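Local structure of putative citrate lyase, alfa subunit (Streptococcus mutans, 2HJ0) at residues E258-Y270 with R453-P466. The protein is a putative alpha subunit of citrate lyase (CitF family), built around two mixed beta sheets packed with helices. Numbering follows the deposited sequence.
Sequences EYAAKVITSSPYY and RPDLIEYFKDLKVP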
loop_
_atom_site.group_PDB
_atom_site.type_symbol
_atom_site.label_atom_id
_atom_site.label_comp_id
_atom_site.label_asym_id
_atom_site.label_seq_id
_atom_site.Cartn_x
_atom_site.Cartn_y
_atom_site.Cartn_z
ATOM N N GLU A 258 17.769 -28.315 -20.140
ATOM C CA GLU A 258 19.217 -28.147 -20.160
ATOM C C GLU A 258 19.689 -27.196 -21.247
ATOM O O GLU A 258 20.556 -26.359 -20.998
ATOM C CB GLU A 258 19.930 -29.496 -20.292
ATOM C CG GLU A 258 21.441 -29.348 -20.374
ATOM C CD GLU A 258 22.217 -30.562 -19.873
ATOM O OE1 GLU A 258 21.893 -31.704 -20.300
ATOM O OE2 GLU A 258 23.168 -30.365 -19.062
ATOM N N TYR A 259 19.126 -27.321 -22.448
ATOM C CA TYR A 259 19.506 -26.424 -23.532
ATOM C C TYR A 259 19.138 -24.996 -23.116
ATOM O O TYR A 259 19.903 -24.056 -23.345
ATOM C CB TYR A 259 18.786 -26.788 -24.841
ATOM C CG TYR A 259 19.415 -27.912 -25.660
ATOM C CD1 TYR A 259 20.792 -28.155 -25.628
ATOM C CD2 TYR A 259 18.634 -28.697 -26.518
ATOM C CE1 TYR A 259 21.370 -29.148 -26.430
ATOM C CE2 TYR A 259 19.201 -29.686 -27.320
ATOM C CZ TYR A 259 20.560 -29.908 -27.274
ATOM O OH TYR A 259 21.102 -30.906 -28.063
ATOM N N ALA A 260 17.973 -24.841 -22.491
ATOM C CA ALA A 260 17.525 -23.529 -22.040
ATOM C C ALA A 260 18.516 -22.906 -21.057
ATOM O O ALA A 260 18.876 -21.733 -21.179
ATOM C CB ALA A 260 16.150 -23.642 -21.399
ATOM N N ALA A 261 18.959 -23.692 -20.081
ATOM C CA ALA A 261 19.915 -23.195 -19.096
ATOM C C ALA A 261 21.243 -22.786 -19.735
ATOM O O ALA A 261 21.858 -21.805 -19.308
ATOM C CB ALA A 261 20.152 -24.239 -18.025
ATOM N N LYS A 262 21.682 -23.528 -20.757
ATOM C CA LYS A 262 22.941 -23.208 -21.433
ATOM C C LYS A 262 22.814 -21.876 -22.149
ATOM O O LYS A 262 23.783 -21.124 -22.251
ATOM C CB LYS A 262 23.334 -24.295 -22.437
ATOM C CG LYS A 262 23.910 -25.560 -21.817
ATOM C CD LYS A 262 24.080 -26.684 -22.868
ATOM C CE LYS A 262 24.506 -28.031 -22.252
ATOM N NZ LYS A 262 24.483 -29.127 -23.269
ATOM N N VAL A 263 21.619 -21.576 -22.638
ATOM C CA VAL A 263 21.424 -20.311 -23.318
ATOM C C VAL A 263 21.541 -19.174 -22.293
ATOM O O VAL A 263 22.204 -18.172 -22.552
ATOM C CB VAL A 263 20.059 -20.262 -24.029
ATOM C CG1 VAL A 263 19.861 -18.912 -24.683
ATOM C CG2 VAL A 263 19.985 -21.362 -25.065
ATOM N N ILE A 264 20.924 -19.352 -21.127
ATOM C CA ILE A 264 20.959 -18.358 -20.056
ATOM C C ILE A 264 22.370 -18.185 -19.498
ATOM O O ILE A 264 22.890 -17.069 -19.422
ATOM C CB ILE A 264 20.014 -18.769 -18.876
ATOM C CG1 ILE A 264 18.560 -18.809 -19.357
ATOM C CG2 ILE A 264 20.118 -17.785 -17.717
ATOM C CD1 ILE A 264 17.638 -19.519 -18.407
ATOM N N THR A 265 22.992 -19.287 -19.098
ATOM C CA THR A 265 24.343 -19.218 -18.552
ATOM C C THR A 265 25.401 -18.818 -19.576
ATOM O O THR A 265 26.543 -18.603 -19.214
ATOM C CB THR A 265 24.752 -20.543 -17.936
ATOM O OG1 THR A 265 24.655 -21.574 -18.923
ATOM C CG2 THR A 265 23.844 -20.872 -16.769
ATOM N N SER A 266 25.040 -18.719 -20.850
ATOM C CA SER A 266 26.019 -18.304 -21.841
ATOM C C SER A 266 25.625 -16.941 -22.373
ATOM O O SER A 266 26.285 -16.395 -23.247
ATOM C CB SER A 266 26.085 -19.276 -23.019
ATOM O OG SER A 266 26.494 -20.572 -22.622
ATOM N N SER A 267 24.546 -16.383 -21.851
ATOM C CA SER A 267 24.091 -15.092 -22.333
ATOM C C SER A 267 24.900 -13.962 -21.722
ATOM O O SER A 267 25.564 -14.140 -20.703
ATOM C CB SER A 267 22.607 -14.904 -22.002
ATOM O OG SER A 267 22.416 -14.620 -20.627
ATOM N N PRO A 268 24.849 -12.771 -22.336
ATOM C CA PRO A 268 25.596 -11.625 -21.808
ATOM C C PRO A 268 24.921 -11.035 -20.570
ATOM O O PRO A 268 25.225 -9.922 -20.174
ATOM C CB PRO A 268 25.572 -10.645 -22.971
ATOM C CG PRO A 268 24.202 -10.876 -23.513
ATOM C CD PRO A 268 24.115 -12.389 -23.557
ATOM N N TYR A 269 24.013 -11.788 -19.961
ATOM C CA TYR A 269 23.296 -11.306 -18.787
ATOM C C TYR A 269 23.644 -12.171 -17.581
ATOM O O TYR A 269 23.347 -11.823 -16.431
ATOM C CB TYR A 269 21.794 -11.357 -19.048
ATOM C CG TYR A 269 21.364 -10.629 -20.302
ATOM C CD1 TYR A 269 21.261 -9.237 -20.326
ATOM C CD2 TYR A 269 21.055 -11.336 -21.471
ATOM C CE1 TYR A 269 20.850 -8.561 -21.486
ATOM C CE2 TYR A 269 20.647 -10.674 -22.638
ATOM C CZ TYR A 269 20.543 -9.285 -22.639
ATOM O OH TYR A 269 20.122 -8.626 -23.774
ATOM N N TYR A 270 24.272 -13.307 -17.853
ATOM C CA TYR A 270 24.669 -14.221 -16.795
ATOM C C TYR A 270 25.953 -13.742 -16.131
ATOM O O TYR A 270 27.052 -13.881 -16.675
ATOM C CB TYR A 270 24.868 -15.628 -17.355
ATOM C CG TYR A 270 25.361 -16.606 -16.328
ATOM C CD1 TYR A 270 26.668 -17.064 -16.344
ATOM C CD2 TYR A 270 24.518 -17.047 -15.316
ATOM C CE1 TYR A 270 27.127 -17.939 -15.370
ATOM C CE2 TYR A 270 24.956 -17.916 -14.338
ATOM C CZ TYR A 270 26.268 -18.364 -14.365
ATOM O OH TYR A 270 26.719 -19.225 -13.385
ATOM N N ARG A 453 17.168 -10.140 -33.047
ATOM C CA ARG A 453 18.184 -9.951 -32.016
ATOM C C ARG A 453 19.562 -10.294 -32.580
ATOM O O ARG A 453 20.179 -11.287 -32.190
ATOM C CB ARG A 453 17.904 -10.844 -30.796
ATOM C CG ARG A 453 16.700 -10.463 -29.967
ATOM C CD ARG A 453 16.838 -9.074 -29.395
ATOM N NE ARG A 453 17.967 -8.937 -28.481
ATOM C CZ ARG A 453 17.923 -9.192 -27.179
ATOM N NH1 ARG A 453 16.787 -9.605 -26.621
ATOM N NH2 ARG A 453 19.019 -9.020 -26.436
ATOM N N PRO A 454 20.066 -9.470 -33.509
ATOM C CA PRO A 454 21.382 -9.740 -34.093
ATOM C C PRO A 454 22.499 -9.761 -33.049
ATOM O O PRO A 454 23.526 -10.416 -33.237
ATOM C CB PRO A 454 21.543 -8.612 -35.105
ATOM C CG PRO A 454 20.797 -7.500 -34.472
ATOM C CD PRO A 454 19.544 -8.178 -33.982
ATOM N N ASP A 455 22.307 -9.052 -31.943
ATOM C CA ASP A 455 23.341 -9.041 -30.917
ATOM C C ASP A 455 23.442 -10.413 -30.243
ATOM O O ASP A 455 24.492 -10.776 -29.706
ATOM C CB ASP A 455 23.043 -7.990 -29.858
ATOM C CG ASP A 455 21.806 -8.314 -29.067
ATOM O OD1 ASP A 455 21.805 -8.090 -27.842
ATOM O OD2 ASP A 455 20.825 -8.795 -29.671
ATOM N N LEU A 456 22.353 -11.174 -30.271
ATOM C CA LEU A 456 22.346 -12.490 -29.641
ATOM C C LEU A 456 22.901 -13.559 -30.575
ATOM O O LEU A 456 23.579 -14.499 -30.140
ATOM C CB LEU A 456 20.927 -12.844 -29.169
ATOM C CG LEU A 456 20.630 -12.586 -27.689
ATOM C CD1 LEU A 456 21.195 -11.261 -27.255
ATOM C CD2 LEU A 456 19.133 -12.638 -27.449
ATOM N N ILE A 457 22.623 -13.399 -31.864
ATOM C CA ILE A 457 23.115 -14.336 -32.857
ATOM C C ILE A 457 24.646 -14.379 -32.817
ATOM O O ILE A 457 25.246 -15.451 -32.928
ATOM C CB ILE A 457 22.633 -13.943 -34.263
ATOM C CG1 ILE A 457 21.159 -14.271 -34.391
ATOM C CG2 ILE A 457 23.427 -14.678 -35.318
ATOM C CD1 ILE A 457 20.524 -13.709 -35.620
ATOM N N GLU A 458 25.269 -13.218 -32.633
ATOM C CA GLU A 458 26.727 -13.143 -32.578
ATOM C C GLU A 458 27.255 -13.700 -31.265
ATOM O O GLU A 458 28.149 -14.547 -31.254
ATOM C CB GLU A 458 27.204 -11.698 -32.717
ATOM C CG GLU A 458 26.743 -10.819 -31.570
ATOM C CD GLU A 458 27.509 -9.487 -31.439
ATOM O OE1 GLU A 458 27.246 -8.754 -30.440
ATOM O OE2 GLU A 458 28.357 -9.176 -32.324
ATOM N N TYR A 459 26.693 -13.226 -30.160
ATOM C CA TYR A 459 27.117 -13.662 -28.830
ATOM C C TYR A 459 27.055 -15.181 -28.643
ATOM O O TYR A 459 27.876 -15.749 -27.921
ATOM C CB TYR A 459 26.256 -12.998 -27.756
ATOM C CG TYR A 459 26.974 -12.833 -26.435
ATOM C CD1 TYR A 459 27.802 -11.736 -26.209
ATOM C CD2 TYR A 459 26.844 -13.788 -25.419
ATOM C CE1 TYR A 459 28.480 -11.595 -25.011
ATOM C CE2 TYR A 459 27.520 -13.657 -24.211
ATOM C CZ TYR A 459 28.338 -12.560 -24.015
ATOM O OH TYR A 459 29.030 -12.431 -22.831
ATOM N N PHE A 460 26.077 -15.824 -29.280
ATOM C CA PHE A 460 25.932 -17.264 -29.175
ATOM C C PHE A 460 26.557 -17.997 -30.348
ATOM O O PHE A 460 26.453 -19.222 -30.437
ATOM C CB PHE A 460 24.455 -17.657 -29.079
ATOM C CG PHE A 460 23.792 -17.242 -27.800
ATOM C CD1 PHE A 460 24.372 -17.541 -26.572
ATOM C CD2 PHE A 460 22.571 -16.562 -27.818
ATOM C CE1 PHE A 460 23.751 -17.171 -25.377
ATOM C CE2 PHE A 460 21.944 -16.190 -26.629
ATOM C CZ PHE A 460 22.535 -16.492 -25.404
ATOM N N LYS A 461 27.212 -17.261 -31.243
ATOM C CA LYS A 461 27.805 -17.885 -32.427
ATOM C C LYS A 461 28.528 -19.186 -32.097
ATOM O O LYS A 461 28.339 -20.184 -32.772
ATOM C CB LYS A 461 28.785 -16.934 -33.129
ATOM C CG LYS A 461 30.039 -16.627 -32.317
ATOM C CD LYS A 461 31.142 -15.988 -33.161
ATOM C CE LYS A 461 30.730 -14.643 -33.743
ATOM N NZ LYS A 461 31.850 -14.061 -34.537
ATOM N N ASP A 462 29.334 -19.176 -31.045
ATOM C CA ASP A 462 30.087 -20.359 -30.682
ATOM C C ASP A 462 29.416 -21.238 -29.637
ATOM O O ASP A 462 29.982 -22.238 -29.205
ATOM C CB ASP A 462 31.483 -19.947 -30.220
ATOM C CG ASP A 462 32.358 -19.481 -31.374
ATOM O OD1 ASP A 462 33.289 -18.676 -31.131
ATOM O OD2 ASP A 462 32.121 -19.934 -32.529
ATOM N N LEU A 463 28.205 -20.872 -29.236
ATOM C CA LEU A 463 27.469 -21.652 -28.255
ATOM C C LEU A 463 27.345 -23.091 -28.762
ATOM O O LEU A 463 26.820 -23.333 -29.849
ATOM C CB LEU A 463 26.081 -21.038 -28.058
ATOM C CG LEU A 463 25.298 -21.401 -26.798
ATOM C CD1 LEU A 463 23.874 -20.885 -26.917
ATOM C CD2 LEU A 463 25.280 -22.887 -26.610
ATOM N N LYS A 464 27.833 -24.049 -27.984
ATOM C CA LYS A 464 27.751 -25.448 -28.396
ATOM C C LYS A 464 26.365 -26.045 -28.202
ATOM O O LYS A 464 26.124 -26.819 -27.275
ATOM C CB LYS A 464 28.787 -26.279 -27.649
ATOM C CG LYS A 464 30.193 -25.885 -28.012
ATOM C CD LYS A 464 30.414 -26.135 -29.477
ATOM C CE LYS A 464 31.541 -25.304 -30.024
ATOM N NZ LYS A 464 31.428 -25.295 -31.510
ATOM N N VAL A 465 25.456 -25.669 -29.089
ATOM C CA VAL A 465 24.090 -26.163 -29.063
ATOM C C VAL A 465 23.562 -25.984 -30.470
ATOM O O VAL A 465 23.752 -24.935 -31.078
ATOM C CB VAL A 465 23.194 -25.364 -28.085
ATOM C CG1 VAL A 465 21.729 -25.648 -28.387
ATOM C CG2 VAL A 465 23.506 -25.755 -26.640
ATOM N N PRO A 466 22.884 -27.005 -31.006
ATOM C CA PRO A 466 22.359 -26.886 -32.370
ATOM C C PRO A 466 21.470 -25.678 -32.546
ATOM O O PRO A 466 20.537 -25.470 -31.785
ATOM C CB PRO A 466 21.636 -28.216 -32.588
ATOM C CG PRO A 466 21.272 -28.653 -31.207
ATOM C CD PRO A 466 22.462 -28.262 -30.368
#
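Arg453 NH2 donates to Tyr269 OH at 2.9 Å, in the plane of the guanidinium. The N-H...O angle is 136°, so the bond is clearly bent. Tyr269 receives the nitrogen near its own ring plane, and the two flat groups stand 76° apart. Asp455 holds the same guanidinium side-on: Arg453 NE meets Asp455 OD2 in a salt bridge, and Arg453 NH2 lies 3.3 Å from Asp455 OD1 in an almost straight bond. Both carboxylate oxygens use syn lone pairs. The Arg453 chain is bent at its second and third torsions, which brings the group beside Asp455 and over Leu456 CD2. Asp439 pairs with the remaining nitrogen, NH1, which also donates to the Lys408 carbonyl.

Beside this polar end, Pro268 lies over one face of the Tyr459 ring. Pro268 CB is 3.7 Å from the Tyr459 ring centroid, a CH-pi contact. Ser266 O meets the edge of the same ring and lies 3.2 Å from Tyr459 CE2. Phe460 points its CE1 and CZ end at the last turn of helix 251-265. Phe460 CZ touches Val263 CG1 at 3.7 Å, and Ser267 CB packs on the same ring carbon. Further along, Val465 CG1 covers one face of the Tyr259 ring, 4.2 Å from its centroid, while Val465 CG2 reaches Lys262 CD at 3.9 Å. Pro466 crosses the phenol end of Tyr259 at about a right angle. Ile447 of strand 447-449 backs Tyr259, Val263 and Val465.

The contact joins the C-terminal end of helix 251-265 and its following loop to helix 454-459 and the chain leading into strand 467-468. Apolar packing carries most of it. With NE and NH2 held by Asp455 and NH1 by Asp439, the guanidinium's rotation is probably fixed so that NH2 can also reach Tyr269 OH.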